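Local coordinates for heme-binding protein A (Haemophilus parasuis 29755, PDB 3TPA) that probably binds glutathione as the solute-binding protein of a bacterial ABC uptake system, despite its heme-binding name, at residues A[231-236]-A[249-254]; A[149-154]-A[459-464]; A[112-117]-A[177-182]. The protein carries 1 engineered substitution. All blocks are in the same frame, centred on the assembly; numbering follows the deposited sequence.

Interaction 1 of 3, residues A[231-236]-A[249-254]; sequences TRYAKL and ISDIAQ
Y233 reaches from helix 229-237 to helix 249-255 and sets its ring beside D251 and its hydroxyl against Q254, joining two short helices that follow one another in this two-lobed family 5 solute-binding protein. D251 meets the ring along its CD2-CE2 side: the carboxylate carbon CG lies 3.4 Å from Y233 CD2, and OD2 stands 3.6 Å from the same carbon. The carboxylate approaches obliquely, its plane tilted 42° from that of the ring. Beyond the ring, Q254 CG comes up near the ring plane against the hydroxyl, 3.1 Å from Y233 OH, a tight approach. With its CG anti to the backbone N (chi1 177°), Y233 carries the ring across the gap between the helices, whose CA atoms approach to 7.8 Å at Y233 and D251.

K237 makes a cation-pi contact with the tyrosine ring, while I261 of the long strand 261-276 packs against it. Helix 229-237 is held in turn by R232, which bonds to backbone oxygens of D245 and F246, and by K235, whose backbone bonds to C241 of the C13-C241 disulfide. D258, just beyond helix 249-255, hydrogen-bonds both polar ends of the contact, and its two oxygens divide the work: OD2 bonds to Y233 OH and OD1 to Q254 NE2.

Interaction 2 of 3, residues A[149-154]-A[459-464]; sequences PNTPFI and QTRAKL
R461 and T151 are brought together by their chi1 torsions and a bend at chi3 of R461, which send their touching groups across the gap between helix 458-475 and the turn at 150-153. In R461, CG lies anti to the carbonyl carbon (chi1 -60°) and the chain bends at chi3 (74°), which brings the guanidinium up against the turn. In T151, CG2 is anti to the backbone N, placing the methyl toward the arginine while OG1 swings beside the backbone N.

The methyl lies over one face of the guanidinium, 3.6 Å above its plane and displaced toward the rim. Its nearest arginine atom is NE, 3.8 Å from T151 CG2, and R461 CD is 3.9 Å from that methyl. The two side chains run past each other in opposite directions. P152 adds a glancing contact, its CG 4.0 Å from R461 NH2. The contact is therefore van der Waals packing of apolar carbons on a flat cation.

Partners nearby account for the polar groups of this buried place. R461 NH1 forms a salt bridge with D418 OD2 and NE bonds to A452 O, two anchors that hold the guanidinium's rotation; NH2 has a weak bond to Y465 OH. T151 OG1 bonds to I455 O, while its backbone pairs with A453. The turn itself is type I, closed by F153 N to N150 O at 3.0 Å, and F153 then meets Y70 edge-to-face.

Spanning the part of strands 131-136 and 141-146 and the part built on strand 261-276, the arrangement is consistent with an interlobe contact of the periplasmic-binding-protein fold, in which solute is typically held between two lobes.

Interaction 3 of 3, residues A[112-117]-A[177-182]; sequences HNVSAG and GKPETL
The backbones of S115 and E180 come within 5.5 Å, measured between their CA atoms, where the irregular loop 112-117 meets a type I beta turn from K178 to T181. This turn follows directly on the Schellman motif that ends helix 167-175 at G177, and it leads into helix 181-184. S115 and A116 both have positive phi, so the loop coils back here, with A116 N bonded to N113 O at 3.0 Å.

V114 supplies the apolar part. Both methyls press on the proline, CG2 3.8 Å from P179 CB, while CG1 also lies 3.6 Å from P179 O. CG1 reaches the turn by standing anti to the backbone N (chi1 166°). The proline ring also packs on Y111, the residue before H112.

E180 folds over the same loop. Bent at chi2 (71°), its chain returns toward S115, setting CG 3.8 Å from S115 OG. That hydroxyl is hydrogen-bonded to D183 OD2, which ties the loop to helix 181-184. The carboxylate accepts one bond directly from the loop backbone, S115 N to E180 OE2, weak at 3.3 Å though nearly straight at 164°.

The three contacts lie far apart and none touches another. Interactions 1 and 3 are in series along the chain, their centres about 40 Å apart and their nearest atoms about 26 Å. Interaction 2 joins regions more than 300 residues apart in sequence; interaction 1 is nested inside the loop it closes, on the opposite side of the chain's centre, with nearest atoms about 31 Å away. Interactions 2 and 3 interleave in sequence and approach to about 16 Å between nearest atoms. Of the three, interaction 2 appears to join the two lobes, whereas interaction 1 joins segments 13 residues apart and interaction 3 segments 60 apart.

Interaction 1 of 3, residues A[231-236]-A[249-254]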
loop_
_atom_site.group_PDB
_atom_site.type_symbol
_atom_site.label_atom_id
_atom_site.label_comp_id
_atom_site.label_asym_id
_atom_site.label_seq_id
_atom_site.Cartn_x
_atom_site.Cartn_y
_atom_site.Cartn_z
ATOM N N THR A 231 8.428 18.088 -17.779
ATOM C CA THR A 231 9.554 17.604 -18.561
ATOM C C THR A 231 9.476 16.091 -18.771
ATOM O O THR A 231 9.750 15.588 -19.858
ATOM C CB THR A 231 10.897 17.983 -17.896
ATOM O OG1 THR A 231 10.997 19.412 -17.822
ATOM C CG2 THR A 231 12.081 17.422 -18.691
ATOM N N ARG A 232 9.109 15.369 -17.719
ATOM C CA ARG A 232 8.858 13.934 -17.836
ATOM C C ARG A 232 7.816 13.666 -18.929
ATOM O O ARG A 232 8.034 12.839 -19.805
ATOM C CB ARG A 232 8.420 13.325 -16.491
ATOM C CG ARG A 232 9.508 13.307 -15.397
ATOM C CD ARG A 232 9.185 12.334 -14.227
ATOM N NE ARG A 232 8.059 12.770 -13.397
ATOM C CZ ARG A 232 8.089 13.806 -12.564
ATOM N NH1 ARG A 232 9.194 14.541 -12.438
ATOM N NH2 ARG A 232 7.016 14.115 -11.856
ATOM N N TYR A 233 6.687 14.366 -18.879
ATOM C CA TYR A 233 5.659 14.218 -19.915
ATOM C C TYR A 233 6.242 14.465 -21.316
ATOM O O TYR A 233 6.146 13.610 -22.198
ATOM C CB TYR A 233 4.506 15.187 -19.651
ATOM C CG TYR A 233 3.388 15.202 -20.684
ATOM C CD1 TYR A 233 3.117 14.098 -21.496
ATOM C CD2 TYR A 233 2.592 16.330 -20.830
ATOM C CE1 TYR A 233 2.081 14.132 -22.429
ATOM C CE2 TYR A 233 1.563 16.373 -21.751
ATOM C CZ TYR A 233 1.307 15.283 -22.547
ATOM O OH TYR A 233 0.276 15.381 -23.455
ATOM N N ALA A 234 6.858 15.631 -21.501
ATOM C CA ALA A 234 7.423 16.020 -22.802
ATOM C C ALA A 234 8.354 14.936 -23.337
ATOM O O ALA A 234 8.272 14.559 -24.501
ATOM C CB ALA A 234 8.183 17.333 -22.678
ATOM N N LYS A 235 9.225 14.425 -22.469
ATOM C CA LYS A 235 10.216 13.444 -22.904
ATOM C C LYS A 235 9.579 12.113 -23.248
ATOM O O LYS A 235 10.082 11.376 -24.092
ATOM C CB LYS A 235 11.325 13.260 -21.861
ATOM C CG LYS A 235 12.349 14.385 -21.884
ATOM C CD LYS A 235 13.407 14.231 -20.809
ATOM C CE LYS A 235 14.636 13.537 -21.353
ATOM N NZ LYS A 235 15.325 14.399 -22.347
ATOM N N LEU A 236 8.471 11.808 -22.580
ATOM C CA LEU A 236 7.750 10.558 -22.812
ATOM C C LEU A 236 7.179 10.573 -24.228
ATOM O O LEU A 236 7.363 9.629 -24.990
ATOM C CB LEU A 236 6.632 10.380 -21.776
ATOM C CG LEU A 236 5.828 9.081 -21.781
ATOM C CD1 LEU A 236 6.687 7.922 -21.311
ATOM C CD2 LEU A 236 4.609 9.230 -20.888
ATOM N N ILE A 249 -1.461 15.838 -12.762
ATOM C CA ILE A 249 -2.848 15.492 -13.089
ATOM C C ILE A 249 -3.392 16.327 -14.246
ATOM O O ILE A 249 -4.220 15.851 -15.026
ATOM C CB ILE A 249 -3.783 15.624 -11.867
ATOM C CG1 ILE A 249 -5.199 15.152 -12.222
ATOM C CG2 ILE A 249 -3.797 17.062 -11.336
ATOM C CD1 ILE A 249 -5.305 13.665 -12.491
ATOM N N SER A 250 -2.920 17.570 -14.344
ATOM C CA SER A 250 -3.297 18.484 -15.423
ATOM C C SER A 250 -3.012 17.893 -16.799
ATOM O O SER A 250 -3.653 18.265 -17.775
ATOM C CB SER A 250 -2.494 19.787 -15.309
ATOM O OG SER A 250 -2.547 20.316 -14.001
ATOM N N ASP A 251 -2.006 17.026 -16.878
ATOM C CA ASP A 251 -1.572 16.448 -18.145
ATOM C C ASP A 251 -2.304 15.160 -18.515
ATOM O O ASP A 251 -2.219 14.701 -19.644
ATOM C CB ASP A 251 -0.058 16.148 -18.116
ATOM C CG ASP A 251 0.797 17.400 -18.111
ATOM O OD1 ASP A 251 0.408 18.401 -18.745
ATOM O OD2 ASP A 251 1.876 17.375 -17.470
ATOM N N ILE A 252 -2.996 14.555 -17.562
ATOM C CA ILE A 252 -3.611 13.246 -17.790
ATOM C C ILE A 252 -4.603 13.220 -18.957
ATOM O O ILE A 252 -4.545 12.334 -19.818
ATOM C CB ILE A 252 -4.274 12.692 -16.519
ATOM C CG1 ILE A 252 -3.201 12.291 -15.505
ATOM C CG2 ILE A 252 -5.107 11.482 -16.856
ATOM C CD1 ILE A 252 -2.273 11.175 -15.985
ATOM N N ALA A 253 -5.510 14.192 -18.980
ATOM C CA ALA A 253 -6.519 14.275 -20.034
ATOM C C ALA A 253 -5.904 14.305 -21.439
ATOM O O ALA A 253 -6.351 13.599 -22.335
ATOM C CB ALA A 253 -7.405 15.499 -19.818
ATOM N N GLN A 254 -4.872 15.113 -21.636
ATOM C CA GLN A 254 -4.198 15.117 -22.927
ATOM C C GLN A 254 -3.358 13.854 -23.196
ATOM O O GLN A 254 -3.195 13.453 -24.354
ATOM C CB GLN A 254 -3.337 16.368 -23.097
ATOM C CG GLN A 254 -2.532 16.371 -24.402
ATOM C CD GLN A 254 -3.426 16.303 -25.630
ATOM O OE1 GLN A 254 -4.513 16.886 -25.657
ATOM N NE2 GLN A 254 -2.974 15.586 -26.650
#

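Interaction 2 of 3, residues A[149-154]-A[459-464]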
loop_
_atom_site.group_PDB
_atom_site.type_symbol
_atom_site.label_atom_id
_atom_site.label_comp_id
_atom_site.label_asym_id
_atom_site.label_seq_id
_atom_site.Cartn_x
_atom_site.Cartn_y
_atom_site.Cartn_z
ATOM N N PRO A 149 -3.336 -16.972 14.839
ATOM C CA PRO A 149 -3.566 -17.151 13.404
ATOM C C PRO A 149 -3.792 -15.815 12.740
ATOM O O PRO A 149 -4.413 -14.928 13.334
ATOM C CB PRO A 149 -4.849 -17.984 13.353
ATOM C CG PRO A 149 -4.917 -18.663 14.689
ATOM C CD PRO A 149 -4.337 -17.685 15.655
ATOM N N ASN A 150 -3.290 -15.679 11.519
ATOM C CA ASN A 150 -3.418 -14.442 10.794
ATOM C C ASN A 150 -3.339 -14.715 9.304
ATOM O O ASN A 150 -2.255 -14.767 8.741
ATOM C CB ASN A 150 -2.304 -13.473 11.190
ATOM C CG ASN A 150 -2.429 -12.149 10.495
ATOM O OD1 ASN A 150 -1.846 -11.935 9.433
ATOM N ND2 ASN A 150 -3.197 -11.245 11.085
ATOM N N THR A 151 -4.488 -14.894 8.668
ATOM C CA THR A 151 -4.506 -15.235 7.248
ATOM C C THR A 151 -3.743 -14.262 6.319
ATOM O O THR A 151 -3.099 -14.691 5.356
ATOM C CB THR A 151 -5.937 -15.428 6.759
ATOM O OG1 THR A 151 -6.562 -16.412 7.589
ATOM C CG2 THR A 151 -5.955 -15.888 5.305
ATOM N N PRO A 152 -3.814 -12.957 6.596
ATOM C CA PRO A 152 -3.109 -11.988 5.736
ATOM C C PRO A 152 -1.589 -12.150 5.741
ATOM O O PRO A 152 -0.906 -11.619 4.870
ATOM C CB PRO A 152 -3.483 -10.645 6.362
ATOM C CG PRO A 152 -4.813 -10.888 6.983
ATOM C CD PRO A 152 -4.696 -12.280 7.563
ATOM N N PHE A 153 -1.063 -12.872 6.720
ATOM C CA PHE A 153 0.375 -13.074 6.809
ATOM C C PHE A 153 1.011 -13.578 5.513
ATOM O O PHE A 153 2.101 -13.146 5.153
ATOM C CB PHE A 153 0.728 -14.023 7.963
ATOM C CG PHE A 153 2.210 -14.215 8.129
ATOM C CD1 PHE A 153 3.006 -13.165 8.567
ATOM C CD2 PHE A 153 2.818 -15.423 7.802
ATOM C CE1 PHE A 153 4.382 -13.323 8.695
ATOM C CE2 PHE A 153 4.192 -15.587 7.930
ATOM C CZ PHE A 153 4.974 -14.536 8.377
ATOM N N ILE A 154 0.352 -14.499 4.819
ATOM C CA ILE A 154 0.892 -14.988 3.537
ATOM C C ILE A 154 1.138 -13.839 2.533
ATOM O O ILE A 154 2.148 -13.820 1.811
ATOM C CB ILE A 154 0.023 -16.126 2.907
ATOM C CG1 ILE A 154 0.831 -16.881 1.839
ATOM C CG2 ILE A 154 -1.304 -15.596 2.313
ATOM C CD1 ILE A 154 2.175 -17.382 2.329
ATOM N N GLN A 459 -13.278 -17.897 -0.108
ATOM C CA GLN A 459 -14.699 -17.569 -0.222
ATOM C C GLN A 459 -15.390 -17.479 1.141
ATOM O O GLN A 459 -16.363 -16.758 1.310
ATOM C CB GLN A 459 -15.437 -18.562 -1.130
ATOM C CG GLN A 459 -15.087 -18.423 -2.605
ATOM C CD GLN A 459 -15.097 -16.972 -3.089
ATOM O OE1 GLN A 459 -16.098 -16.262 -2.964
ATOM N NE2 GLN A 459 -13.977 -16.533 -3.649
ATOM N N THR A 460 -14.899 -18.226 2.114
ATOM C CA THR A 460 -15.506 -18.151 3.432
ATOM C C THR A 460 -15.196 -16.781 4.035
ATOM O O THR A 460 -16.084 -16.150 4.617
ATOM C CB THR A 460 -15.067 -19.314 4.372
ATOM O OG1 THR A 460 -15.432 -20.571 3.785
ATOM C CG2 THR A 460 -15.762 -19.199 5.742
ATOM N N ARG A 461 -13.950 -16.322 3.862
ATOM C CA ARG A 461 -13.532 -14.974 4.277
ATOM C C ARG A 461 -14.353 -13.871 3.595
ATOM O O ARG A 461 -14.787 -12.907 4.235
ATOM C CB ARG A 461 -12.053 -14.735 3.956
ATOM C CG ARG A 461 -11.069 -15.681 4.619
ATOM C CD ARG A 461 -9.633 -15.223 4.370
ATOM N NE ARG A 461 -9.335 -14.051 5.176
ATOM C CZ ARG A 461 -8.597 -13.021 4.793
ATOM N NH1 ARG A 461 -8.030 -12.984 3.593
ATOM N NH2 ARG A 461 -8.416 -12.019 5.636
ATOM N N ALA A 462 -14.557 -14.012 2.291
ATOM C CA ALA A 462 -15.260 -12.991 1.529
ATOM C C ALA A 462 -16.668 -12.757 2.062
ATOM O O ALA A 462 -17.106 -11.616 2.203
ATOM C CB ALA A 462 -15.293 -13.347 0.056
ATOM N N LYS A 463 -17.376 -13.835 2.368
ATOM C CA LYS A 463 -18.726 -13.715 2.903
ATOM C C LYS A 463 -18.708 -13.072 4.286
ATOM O O LYS A 463 -19.561 -12.256 4.616
ATOM C CB LYS A 463 -19.417 -15.075 2.957
ATOM C CG LYS A 463 -19.683 -15.683 1.582
ATOM C CD LYS A 463 -20.658 -16.856 1.683
ATOM C CE LYS A 463 -20.740 -17.649 0.384
ATOM N NZ LYS A 463 -19.544 -18.512 0.175
ATOM N N LEU A 464 -17.728 -13.435 5.097
ATOM C CA LEU A 464 -17.617 -12.837 6.420
ATOM C C LEU A 464 -17.383 -11.329 6.290
ATOM O O LEU A 464 -18.017 -10.536 6.987
ATOM C CB LEU A 464 -16.499 -13.508 7.234
ATOM C CG LEU A 464 -16.748 -14.941 7.736
ATOM C CD1 LEU A 464 -15.472 -15.518 8.321
ATOM C CD2 LEU A 464 -17.884 -15.007 8.771
#

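Interaction 3 of 3, residues A[112-117]-A[177-182]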
loop_
_atom_site.group_PDB
_atom_site.type_symbol
_atom_site.label_atom_id
_atom_site.label_comp_id
_atom_site.label_asym_id
_atom_site.label_seq_id
_atom_site.Cartn_x
_atom_site.Cartn_y
_atom_site.Cartn_z
ATOM N N HIS A 112 21.227 -5.671 12.891
ATOM C CA HIS A 112 20.020 -4.926 13.270
ATOM C C HIS A 112 20.198 -3.402 13.238
ATOM O O HIS A 112 19.258 -2.680 12.917
ATOM C CB HIS A 112 19.514 -5.363 14.654
ATOM C CG HIS A 112 18.171 -4.799 15.016
ATOM N ND1 HIS A 112 16.989 -5.382 14.614
ATOM C CD2 HIS A 112 17.830 -3.708 15.742
ATOM C CE1 HIS A 112 15.970 -4.677 15.082
ATOM N NE2 HIS A 112 16.450 -3.659 15.767
ATOM N N ASN A 113 21.393 -2.924 13.585
ATOM C CA ASN A 113 21.697 -1.484 13.594
ATOM C C ASN A 113 22.667 -1.069 12.512
ATOM O O ASN A 113 23.167 0.051 12.503
ATOM C CB ASN A 113 22.273 -1.062 14.941
ATOM C CG ASN A 113 21.259 -1.138 16.043
ATOM O OD1 ASN A 113 20.122 -0.701 15.878
ATOM N ND2 ASN A 113 21.653 -1.712 17.173
ATOM N N VAL A 114 22.956 -1.985 11.608
ATOM C CA VAL A 114 23.791 -1.648 10.482
ATOM C C VAL A 114 23.011 -0.637 9.643
ATOM O O VAL A 114 21.797 -0.759 9.479
ATOM C CB VAL A 114 24.196 -2.906 9.698
ATOM C CG1 VAL A 114 24.762 -2.547 8.351
ATOM C CG2 VAL A 114 25.213 -3.699 10.504
ATOM N N SER A 115 23.715 0.389 9.178
ATOM C CA SER A 115 23.106 1.489 8.440
ATOM C C SER A 115 22.144 2.294 9.290
ATOM O O SER A 115 21.320 3.035 8.762
ATOM C CB SER A 115 22.387 0.973 7.192
ATOM O OG SER A 115 23.321 0.505 6.233
ATOM N N ALA A 116 22.243 2.160 10.609
ATOM C CA ALA A 116 21.334 2.890 11.478
ATOM C C ALA A 116 19.922 2.596 11.000
ATOM O O ALA A 116 19.043 3.457 11.032
ATOM C CB ALA A 116 21.626 4.388 11.413
ATOM N N GLY A 117 19.724 1.360 10.554
ATOM C CA GLY A 117 18.480 0.956 9.926
ATOM C C GLY A 117 17.272 0.951 10.845
ATOM O O GLY A 117 17.389 0.676 12.040
ATOM N N GLY A 177 34.604 -5.599 7.595
ATOM C CA GLY A 177 34.428 -4.353 8.311
ATOM C C GLY A 177 33.588 -3.315 7.585
ATOM O O GLY A 177 33.635 -2.139 7.934
ATOM N N LYS A 178 32.813 -3.741 6.588
ATOM C CA LYS A 178 31.917 -2.820 5.876
ATOM C C LYS A 178 30.503 -3.385 5.635
ATOM O O LYS A 178 30.076 -3.561 4.488
ATOM C CB LYS A 178 32.556 -2.342 4.562
ATOM C CG LYS A 178 33.204 -3.443 3.734
ATOM C CD LYS A 178 33.669 -2.910 2.387
ATOM C CE LYS A 178 34.540 -3.920 1.645
ATOM N NZ LYS A 178 33.810 -5.157 1.244
ATOM N N PRO A 179 29.765 -3.650 6.726
ATOM C CA PRO A 179 28.429 -4.251 6.630
ATOM C C PRO A 179 27.455 -3.312 5.931
ATOM O O PRO A 179 26.446 -3.770 5.376
ATOM C CB PRO A 179 28.023 -4.447 8.097
ATOM C CG PRO A 179 28.828 -3.445 8.848
ATOM C CD PRO A 179 30.146 -3.375 8.123
ATOM N N GLU A 180 27.749 -2.016 5.961
ATOM C CA GLU A 180 26.894 -1.037 5.297
ATOM C C GLU A 180 26.729 -1.361 3.823
ATOM O O GLU A 180 25.713 -1.059 3.215
ATOM C CB GLU A 180 27.447 0.383 5.458
ATOM C CG GLU A 180 27.014 1.061 6.748
ATOM C CD GLU A 180 27.678 0.458 7.973
ATOM O OE1 GLU A 180 28.830 -0.029 7.856
ATOM O OE2 GLU A 180 27.048 0.479 9.055
ATOM N N THR A 181 27.735 -1.997 3.252
ATOM C CA THR A 181 27.721 -2.287 1.831
ATOM C C THR A 181 26.520 -3.162 1.463
ATOM O O THR A 181 26.071 -3.158 0.316
ATOM C CB THR A 181 29.023 -2.942 1.383
ATOM O OG1 THR A 181 30.106 -2.038 1.622
ATOM C CG2 THR A 181 28.983 -3.268 -0.091
ATOM N N LEU A 182 26.009 -3.908 2.440
ATOM C CA LEU A 182 24.877 -4.798 2.209
ATOM C C LEU A 182 23.690 -3.972 1.756
ATOM O O LEU A 182 22.916 -4.391 0.896
ATOM C CB LEU A 182 24.507 -5.570 3.485
ATOM C CG LEU A 182 23.486 -6.711 3.342
ATOM C CD1 LEU A 182 24.070 -7.931 2.637
ATOM C CD2 LEU A 182 22.946 -7.105 4.694
#